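Local coordinates for probable transcriptional regulatory protein, Rv1404 (Mycobacterium tuberculosis, PDB 2NYX) that probably binds DNA as a dimeric transcription factor of the MarR family, regulating genes through a winged helix-turn-helix domain, at residues T23-R26 with L27-I31; S32-S35 with I36-D40; E118-R121 with T122-R126; Q130-P133 with A134-H137. All coordinates share one frame; numbering follows the deposited sequence.

Contact 1. Residues T23-R26 with L27-I31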
loop_
_atom_site.group_PDB
_atom_site.type_symbol
_atom_site.label_atom_id
_atom_site.label_comp_id
_atom_site.label_asym_id
_atom_site.label_seq_id
_atom_site.Cartn_x
_atom_site.Cartn_y
_atom_site.Cartn_z
ATOM N N THR B 23 0.484 -12.227 -4.780
ATOM C CA THR B 23 1.821 -12.722 -4.499
ATOM C C THR B 23 2.899 -11.826 -5.130
ATOM O O THR B 23 3.811 -11.376 -4.444
ATOM C CB THR B 23 1.955 -14.176 -5.008
ATOM O OG1 THR B 23 0.961 -14.992 -4.372
ATOM C CG2 THR B 23 3.351 -14.764 -4.729
ATOM N N ALA B 24 2.769 -11.562 -6.427
ATOM C CA ALA B 24 3.766 -10.838 -7.222
ATOM C C ALA B 24 3.990 -9.392 -6.793
ATOM O O ALA B 24 5.053 -8.815 -7.058
ATOM C CB ALA B 24 3.363 -10.861 -8.676
ATOM N N SER B 25 2.987 -8.814 -6.141
ATOM C CA SER B 25 3.035 -7.420 -5.781
ATOM C C SER B 25 3.508 -7.159 -4.343
ATOM O O SER B 25 3.650 -6.010 -3.955
ATOM C CB SER B 25 1.676 -6.760 -6.050
ATOM O OG SER B 25 0.725 -7.185 -5.094
ATOM N N ARG B 26 3.747 -8.220 -3.570
ATOM C CA ARG B 26 4.199 -8.107 -2.174
ATOM C C ARG B 26 5.375 -7.147 -1.981
ATOM O O ARG B 26 5.317 -6.269 -1.124
ATOM C CB ARG B 26 4.581 -9.474 -1.600
ATOM C CG ARG B 26 3.449 -10.276 -0.984
ATOM C CD ARG B 26 3.935 -11.679 -0.553
ATOM N NE ARG B 26 4.873 -12.238 -1.532
ATOM C CZ ARG B 26 5.166 -13.531 -1.692
ATOM N NH1 ARG B 26 4.596 -14.475 -0.943
ATOM N NH2 ARG B 26 6.039 -13.885 -2.629
ATOM N N LEU B 27 6.435 -7.326 -2.769
ATOM C CA LEU B 27 7.634 -6.498 -2.638
ATOM C C LEU B 27 7.374 -5.031 -2.943
ATOM O O LEU B 27 7.708 -4.173 -2.135
ATOM C CB LEU B 27 8.796 -7.028 -3.482
ATOM C CG LEU B 27 10.156 -6.344 -3.274
ATOM C CD1 LEU B 27 10.499 -6.180 -1.801
ATOM C CD2 LEU B 27 11.265 -7.093 -3.973
ATOM N N LEU B 28 6.778 -4.742 -4.095
ATOM C CA LEU B 28 6.514 -3.364 -4.465
ATOM C C LEU B 28 5.735 -2.680 -3.356
ATOM O O LEU B 28 6.050 -1.547 -2.984
ATOM C CB LEU B 28 5.733 -3.269 -5.768
ATOM C CG LEU B 28 6.290 -2.327 -6.842
ATOM C CD1 LEU B 28 5.184 -1.866 -7.787
ATOM C CD2 LEU B 28 7.065 -1.135 -6.280
ATOM N N VAL B 29 4.731 -3.388 -2.829
ATOM C CA VAL B 29 3.878 -2.888 -1.748
ATOM C C VAL B 29 4.668 -2.601 -0.460
ATOM O O VAL B 29 4.466 -1.570 0.174
ATOM C CB VAL B 29 2.680 -3.843 -1.486
ATOM C CG1 VAL B 29 2.071 -3.617 -0.104
ATOM C CG2 VAL B 29 1.624 -3.665 -2.556
ATOM N N ALA B 30 5.566 -3.503 -0.085
ATOM C CA ALA B 30 6.385 -3.314 1.108
ATOM C C ALA B 30 7.313 -2.133 0.929
ATOM O O ALA B 30 7.540 -1.393 1.871
ATOM C CB ALA B 30 7.187 -4.570 1.424
ATOM N N ILE B 31 7.853 -1.973 -0.281
ATOM C CA ILE B 31 8.725 -0.845 -0.616
ATOM C C ILE B 31 7.941 0.463 -0.539
ATOM O O ILE B 31 8.428 1.460 -0.004
ATOM C CB ILE B 31 9.363 -0.987 -2.025
ATOM C CG1 ILE B 31 10.400 -2.113 -2.054
ATOM C CG2 ILE B 31 10.030 0.327 -2.460
ATOM C CD1 ILE B 31 10.950 -2.404 -3.456
HETATM O O HOH W 1 6.642 -9.635 -4.665
HETATM O O HOH W 2 6.502 -6.790 -6.423
#
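A junction between two helices of the MarR dimerisation region is the element at work here: helix 16-24 gives way to helix 26-39, and Ser25 and Val29 meet across the break one turn apart. A regular i to i+4 bond runs from Val29 N to Ser25 O (3.1 Å), nearly straight at the hydrogen (164°) and close to the line of the carbonyl. Ala30 N follows with a bond to Arg26 O (3.0 Å). The side chain of Val29 leans on the same acceptor as its backbone N: CG1 lies anti to the backbone N (chi1 161°), which leaves CG2 beside that nitrogen, 3.4 Å from Ser25 O.

Where the helical ladder is interrupted, water takes over. One molecule accepts from Leu28 N and donates to Ala24 O, bridging the kink, while a second accepts from Leu27 N and gives weak bonds to Thr23 O and Ala24 O. The hydroxyl of Ser25 turns back to Leu21 O of the preceding helix. Around the junction, Leu28 packs on Ile124 of helix 107-128 and on Ser25 of the second subunit, so the break in the helix lies against the dimer interface. On the exposed side the Arg26 chain, bent at chi3 (-39°), folds back toward the preceding turn, and CG2 of Thr23 sits 3.5 Å above one face of its guanidinium plane, offset toward the rim.

Contact 2. Residues S32-S35 with I36-D40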
loop_
_atom_site.group_PDB
_atom_site.type_symbol
_atom_site.label_atom_id
_atom_site.label_comp_id
_atom_site.label_asym_id
_atom_site.label_seq_id
_atom_site.Cartn_x
_atom_site.Cartn_y
_atom_site.Cartn_z
ATOM N N SER B 32 6.729 0.447 -1.078
ATOM C CA SER B 32 5.851 1.602 -1.006
ATOM C C SER B 32 5.544 1.959 0.443
ATOM O O SER B 32 5.679 3.113 0.842
ATOM C CB SER B 32 4.566 1.346 -1.780
ATOM O OG SER B 32 4.850 1.007 -3.129
ATOM N N ALA B 33 5.159 0.956 1.232
ATOM C CA ALA B 33 4.762 1.170 2.614
ATOM C C ALA B 33 5.928 1.698 3.414
ATOM O O ALA B 33 5.762 2.606 4.214
ATOM C CB ALA B 33 4.238 -0.107 3.219
ATOM N N HIS B 34 7.110 1.138 3.183
ATOM C CA HIS B 34 8.318 1.581 3.841
ATOM C C HIS B 34 8.646 3.028 3.512
ATOM O O HIS B 34 9.073 3.771 4.389
ATOM C CB HIS B 34 9.500 0.687 3.466
ATOM C CG HIS B 34 10.806 1.143 4.045
ATOM N ND1 HIS B 34 11.833 1.639 3.269
ATOM C CD2 HIS B 34 11.242 1.198 5.325
ATOM C CE1 HIS B 34 12.846 1.971 4.048
ATOM N NE2 HIS B 34 12.513 1.716 5.300
ATOM N N SER B 35 8.450 3.425 2.259
ATOM C CA SER B 35 8.785 4.782 1.822
ATOM C C SER B 35 7.924 5.847 2.503
ATOM O O SER B 35 8.401 6.935 2.807
ATOM C CB SER B 35 8.725 4.911 0.293
ATOM O OG SER B 35 7.399 5.035 -0.180
ATOM N N ILE B 36 6.660 5.521 2.734
ATOM C CA ILE B 36 5.764 6.383 3.484
ATOM C C ILE B 36 6.238 6.485 4.928
ATOM O O ILE B 36 6.372 7.577 5.474
ATOM C CB ILE B 36 4.327 5.837 3.478
ATOM C CG1 ILE B 36 3.829 5.652 2.044
ATOM C CG2 ILE B 36 3.412 6.773 4.260
ATOM C CD1 ILE B 36 2.501 4.897 1.926
ATOM N N ALA B 37 6.504 5.325 5.527
ATOM C CA ALA B 37 6.870 5.228 6.930
ATOM C C ALA B 37 8.187 5.922 7.234
ATOM O O ALA B 37 8.408 6.339 8.373
ATOM C CB ALA B 37 6.928 3.779 7.347
ATOM N N GLN B 38 9.056 6.058 6.230
ATOM C CA GLN B 38 10.382 6.650 6.439
ATOM C C GLN B 38 10.359 8.177 6.501
ATOM O O GLN B 38 11.288 8.792 7.009
ATOM C CB GLN B 38 11.419 6.126 5.424
ATOM C CG GLN B 38 11.409 6.769 4.020
ATOM C CD GLN B 38 12.458 6.156 3.060
ATOM O OE1 GLN B 38 12.114 5.666 1.969
ATOM N NE2 GLN B 38 13.734 6.179 3.467
ATOM N N VAL B 39 9.292 8.785 5.998
ATOM C CA VAL B 39 9.169 10.242 6.005
ATOM C C VAL B 39 8.371 10.715 7.214
ATOM O O VAL B 39 8.807 11.607 7.937
ATOM C CB VAL B 39 8.569 10.772 4.684
ATOM C CG1 VAL B 39 8.276 12.267 4.779
ATOM C CG2 VAL B 39 9.525 10.489 3.530
ATOM N N ASP B 40 7.197 10.126 7.423
ATOM C CA ASP B 40 6.452 10.336 8.657
ATOM C C ASP B 40 6.054 8.991 9.229
ATOM O O ASP B 40 5.326 8.235 8.597
ATOM C CB ASP B 40 5.225 11.240 8.449
ATOM C CG ASP B 40 4.644 11.759 9.774
ATOM O OD1 ASP B 40 4.742 11.058 10.811
ATOM O OD2 ASP B 40 4.086 12.879 9.780
#
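Within helix 26-39, a helix of the MarR dimerisation region, Ser32 and Ile36 illustrate how one carbonyl can serve two donors. Ser32 O accepts from Ile36 N (3.2 Å) in the regular i to i+4 pattern and also from Ser35 OG (2.8 Å). The hydroxyl reaches it because OG stands between the backbone N and the carbonyl carbon of its own residue (chi1 79°), folded back against the preceding turn. Ser35 OG has a further partner in Arg120 NE of helix 107-128, so this buried hydroxyl relays between the backbone of its own helix and an arginine of another. The hydroxyl of Ser32 is satisfied by Leu28 O one turn earlier.

Ala37 N is bonded to Ala33 O (3.1 Å, 161° at the hydrogen), but the next bond, from Gln38 N to His34 O, is weak and bent to 129°. On the apolar side Ile36 packs on Ile45 and Phe48 of helix 45-57, and on Ile45 of the second subunit. The Gln38 side chain, extended beyond CG, runs back along the helix past Ser35, its CG 3.2 Å from Ser35 O and its OE1 3.4 Å from Ser35 CA.

Contact 3. Residues E118-R121 with T122-R126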
loop_
_atom_site.group_PDB
_atom_site.type_symbol
_atom_site.label_atom_id
_atom_site.label_comp_id
_atom_site.label_asym_id
_atom_site.label_seq_id
_atom_site.Cartn_x
_atom_site.Cartn_y
_atom_site.Cartn_z
ATOM N N GLU B 118 10.119 10.453 -4.105
ATOM C CA GLU B 118 11.512 10.453 -4.556
ATOM C C GLU B 118 12.287 9.302 -3.919
ATOM O O GLU B 118 13.087 8.659 -4.587
ATOM C CB GLU B 118 12.196 11.828 -4.363
ATOM C CG GLU B 118 13.092 11.985 -3.119
ATOM C CD GLU B 118 14.601 11.842 -3.408
ATOM O OE1 GLU B 118 15.150 10.716 -3.269
ATOM O OE2 GLU B 118 15.245 12.865 -3.759
ATOM N N HIS B 119 12.007 9.019 -2.649
ATOM C CA HIS B 119 12.667 7.932 -1.930
ATOM C C HIS B 119 12.298 6.544 -2.445
ATOM O O HIS B 119 13.157 5.653 -2.521
ATOM C CB HIS B 119 12.412 8.038 -0.426
ATOM C CG HIS B 119 13.217 9.114 0.235
ATOM N ND1 HIS B 119 12.666 10.303 0.663
ATOM C CD2 HIS B 119 14.541 9.190 0.516
ATOM C CE1 HIS B 119 13.612 11.059 1.190
ATOM N NE2 HIS B 119 14.759 10.407 1.114
ATOM N N ARG B 120 11.031 6.372 -2.806
ATOM C CA ARG B 120 10.565 5.125 -3.366
ATOM C C ARG B 120 11.165 4.912 -4.755
ATOM O O ARG B 120 11.546 3.788 -5.110
ATOM C CB ARG B 120 9.037 5.088 -3.421
ATOM C CG ARG B 120 8.452 3.726 -3.795
ATOM C CD ARG B 120 6.953 3.799 -3.992
ATOM N NE ARG B 120 6.313 4.374 -2.814
ATOM C CZ ARG B 120 5.035 4.726 -2.728
ATOM N NH1 ARG B 120 4.213 4.563 -3.755
ATOM N NH2 ARG B 120 4.582 5.237 -1.595
ATOM N N ARG B 121 11.254 5.984 -5.539
ATOM C CA ARG B 121 11.861 5.885 -6.854
ATOM C C ARG B 121 13.320 5.438 -6.760
ATOM O O ARG B 121 13.769 4.637 -7.576
ATOM C CB ARG B 121 11.760 7.200 -7.625
ATOM C CG ARG B 121 11.954 7.003 -9.107
ATOM C CD ARG B 121 12.287 8.273 -9.842
ATOM N NE ARG B 121 12.406 8.017 -11.282
ATOM C CZ ARG B 121 13.524 7.640 -11.898
ATOM N NH1 ARG B 121 14.643 7.467 -11.211
ATOM N NH2 ARG B 121 13.523 7.437 -13.207
ATOM N N THR B 122 14.047 5.943 -5.764
ATOM C CA THR B 122 15.448 5.571 -5.561
ATOM C C THR B 122 15.588 4.077 -5.244
ATOM O O THR B 122 16.517 3.430 -5.730
ATOM C CB THR B 122 16.139 6.444 -4.473
ATOM O OG1 THR B 122 15.915 7.829 -4.746
ATOM C CG2 THR B 122 17.641 6.212 -4.448
ATOM N N GLU B 123 14.667 3.532 -4.448
ATOM C CA GLU B 123 14.655 2.096 -4.155
ATOM C C GLU B 123 14.259 1.259 -5.359
ATOM O O GLU B 123 14.778 0.159 -5.536
ATOM C CB GLU B 123 13.741 1.743 -2.973
ATOM C CG GLU B 123 14.494 1.332 -1.688
ATOM C CD GLU B 123 15.377 0.068 -1.850
ATOM O OE1 GLU B 123 16.610 0.174 -1.669
ATOM O OE2 GLU B 123 14.844 -1.027 -2.147
ATOM N N ILE B 124 13.336 1.770 -6.171
ATOM C CA ILE B 124 12.867 1.024 -7.327
ATOM C C ILE B 124 13.981 0.868 -8.354
ATOM O O ILE B 124 14.245 -0.247 -8.797
ATOM C CB ILE B 124 11.558 1.610 -7.932
ATOM C CG1 ILE B 124 10.386 1.333 -6.982
ATOM C CG2 ILE B 124 11.275 1.024 -9.332
ATOM C CD1 ILE B 124 9.051 2.013 -7.360
ATOM N N ALA B 125 14.649 1.969 -8.696
ATOM C CA ALA B 125 15.729 1.964 -9.690
ATOM C C ALA B 125 16.933 1.121 -9.271
ATOM O O ALA B 125 17.544 0.462 -10.104
ATOM C CB ALA B 125 16.160 3.387 -10.023
ATOM N N ARG B 126 17.261 1.138 -7.981
ATOM C CA ARG B 126 18.301 0.275 -7.433
ATOM C C ARG B 126 18.004 -1.194 -7.742
ATOM O O ARG B 126 18.897 -1.965 -8.111
ATOM C CB ARG B 126 18.426 0.481 -5.924
ATOM C CG ARG B 126 19.618 -0.226 -5.293
ATOM C CD ARG B 126 19.479 -0.321 -3.778
ATOM N NE ARG B 126 18.341 -1.155 -3.374
ATOM C CZ ARG B 126 18.378 -2.483 -3.259
ATOM N NH1 ARG B 126 19.496 -3.151 -3.522
ATOM N NH2 ARG B 126 17.292 -3.146 -2.883
#
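Two donors of Thr122, its backbone N and its OG1, share the carbonyl of Glu118 on the exposed flank of helix 107-128, whereas Arg120 and Ile124 pack on the buried flank. The buried side is closely packed: Arg120 and Ile124 lie alongside each other, pointing the same way, with CG of the arginine 4.0 Å from CD1 of the isoleucine. CG1 of Ile124, beside its own backbone N (chi1 -71°), rests 3.3 Å from Arg120 O, the acceptor for Ile124 N. The Arg120 guanidinium is held from two directions, NE by Ser35 OG and NH1 by Ser25 OG of the second subunit, which fixes its position between helices. Arg121 NH2 forms salt bridges with Asp19 and Asp15 of the second subunit.

The outer side is looser and polar. Thr122 N (3.1 Å) and Thr122 OG1 (3.0 Å) reach Glu118 O from opposite faces of the carbonyl plane. Glu118 bends at chi2 (100°) and brings OE1 to 3.3 Å from Thr122 OG1. Farther along, Glu123 and Arg126 form a salt bridge, NE to OE1 at 2.8 Å, tilted out of both planes; a weaker bond from NH2 meets OE2 at the edge of the guanidinium. A long helix with one flank packed on helix 26-39 and the partner subunit, and another lined with charged groups, is in keeping with the helical dimerisation region of the MarR fold.

Contact 4. Residues Q130-P133 with A134-H137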
loop_
_atom_site.group_PDB
_atom_site.type_symbol
_atom_site.label_atom_id
_atom_site.label_comp_id
_atom_site.label_asym_id
_atom_site.label_seq_id
_atom_site.Cartn_x
_atom_site.Cartn_y
_atom_site.Cartn_z
ATOM N N GLN B 130 19.376 -4.214 -11.194
ATOM C CA GLN B 130 19.690 -5.622 -10.973
ATOM C C GLN B 130 18.991 -6.604 -11.924
ATOM O O GLN B 130 19.336 -7.783 -11.945
ATOM C CB GLN B 130 19.424 -6.005 -9.513
ATOM C CG GLN B 130 20.355 -5.307 -8.528
ATOM C CD GLN B 130 20.101 -5.696 -7.083
ATOM O OE1 GLN B 130 19.010 -5.471 -6.541
ATOM N NE2 GLN B 130 21.116 -6.272 -6.443
HETATM N N MSE B 131 18.029 -6.134 -12.712
HETATM C CA MSE B 131 17.445 -6.971 -13.764
HETATM C C MSE B 131 18.412 -7.005 -14.945
HETATM O O MSE B 131 18.840 -5.945 -15.415
HETATM C CB MSE B 131 16.092 -6.428 -14.228
HETATM C CG MSE B 131 15.237 -5.811 -13.131
HETATM SE SE MSE B 131 13.393 -5.469 -13.721
HETATM C CE MSE B 131 12.784 -4.399 -12.275
ATOM N N ALA B 132 18.759 -8.207 -15.415
ATOM C CA ALA B 132 19.674 -8.364 -16.549
ATOM C C ALA B 132 19.203 -7.553 -17.751
ATOM O O ALA B 132 18.013 -7.501 -18.026
ATOM C CB ALA B 132 19.830 -9.840 -16.927
ATOM N N PRO B 133 20.130 -6.893 -18.460
ATOM C CA PRO B 133 19.699 -6.148 -19.642
ATOM C C PRO B 133 18.906 -6.999 -20.637
ATOM O O PRO B 133 17.998 -6.482 -21.286
ATOM C CB PRO B 133 21.021 -5.668 -20.257
ATOM C CG PRO B 133 21.969 -5.603 -19.104
ATOM C CD PRO B 133 21.579 -6.758 -18.222
ATOM N N ALA B 134 19.238 -8.288 -20.728
ATOM C CA ALA B 134 18.573 -9.223 -21.644
ATOM C C ALA B 134 17.065 -9.355 -21.411
ATOM O O ALA B 134 16.319 -9.631 -22.352
ATOM C CB ALA B 134 19.228 -10.589 -21.577
ATOM N N GLU B 135 16.626 -9.169 -20.165
ATOM C CA GLU B 135 15.219 -9.344 -19.805
ATOM C C GLU B 135 14.430 -8.036 -19.720
ATOM O O GLU B 135 13.265 -8.033 -19.325
ATOM C CB GLU B 135 15.084 -10.161 -18.511
ATOM C CG GLU B 135 15.477 -9.445 -17.225
ATOM C CD GLU B 135 15.392 -10.359 -15.999
ATOM O OE1 GLU B 135 14.697 -9.984 -15.017
ATOM O OE2 GLU B 135 16.017 -11.453 -16.020
ATOM N N ARG B 136 15.060 -6.933 -20.114
ATOM C CA ARG B 136 14.412 -5.620 -20.093
ATOM C C ARG B 136 13.626 -5.375 -21.378
ATOM O O ARG B 136 13.938 -4.465 -22.150
ATOM C CB ARG B 136 15.444 -4.513 -19.852
ATOM C CG ARG B 136 16.197 -4.681 -18.546
ATOM C CD ARG B 136 17.289 -3.666 -18.399
ATOM N NE ARG B 136 18.031 -3.845 -17.156
ATOM C CZ ARG B 136 19.121 -3.152 -16.836
ATOM N NH1 ARG B 136 19.589 -2.226 -17.666
ATOM N NH2 ARG B 136 19.741 -3.372 -15.683
ATOM N N HIS B 137 12.620 -6.216 -21.608
ATOM C CA HIS B 137 11.743 -6.116 -22.764
ATOM C C HIS B 137 10.311 -6.391 -22.326
ATOM O O HIS B 137 10.074 -7.264 -21.495
ATOM C CB HIS B 137 12.126 -7.132 -23.840
ATOM C CG HIS B 137 13.580 -7.146 -24.195
ATOM N ND1 HIS B 137 14.090 -6.472 -25.285
ATOM C CD2 HIS B 137 14.627 -7.791 -23.631
ATOM C CE1 HIS B 137 15.392 -6.682 -25.364
ATOM N NE2 HIS B 137 15.743 -7.483 -24.373
HETATM O O HOH W 3 18.449 -7.298 -24.170
#
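A surface turn in the loop joining helix 107-128 to helix 139-150 of the MarR dimerisation region brings Arg136 back onto the carbonyl of Met131, a selenomethionine in the crystal. The turn contains a short 3-10 segment: Glu135 N bonds to Ala132 O (3.0 Å) and Arg136 N to Pro133 O (3.2 Å), both i to i+3. These donors stand well above the carbonyl planes of their acceptors, 54° and 64° out respectively. Arg136 then forms the centre of an inverse gamma turn that leads the chain out.

Its side chain is extended from CG to NE and lies back across the loop, passing over Pro133, whose N sits over one face of the guanidinium. Two weak bonds converge at the far end: NE (2.8 Å) and NH2 (2.7 Å) both donate to Met131 O, which lies at the guanidinium edge, near its plane. The carbonyl therefore receives a forked grip, though each bond is bent. Met131 packs on Phe146 of the second subunit, and His137 O accepts from Arg141 NH1 there, tying the loop to the dimer. At the other end of the turn, a water donates to Pro133 O (3.0 Å) and is hydrogen-bonded to His137 NE2 (2.7 Å).

Overall arrangement
Contact 1 spans the junction into helix 26-39 and contact 2 continues along that helix; contact 3 lies beside both on helix 107-128, its centre about 14 Å from that of contact 1 and about 12 Å from that of contact 2. These three are partly buried. Contact 4 is a surface loop about 27 Å from the centre of the chain, a few residues after contact 3. Apolar packing joins contact 1 to contact 3, whereas contact 2 meets contact 3 mainly through the polar reach of an arginine. Helical ladders dominate contacts 2 and 3, water repairs the break in contact 1, and a side chain secures the backbone in contact 4. All four touch the second subunit.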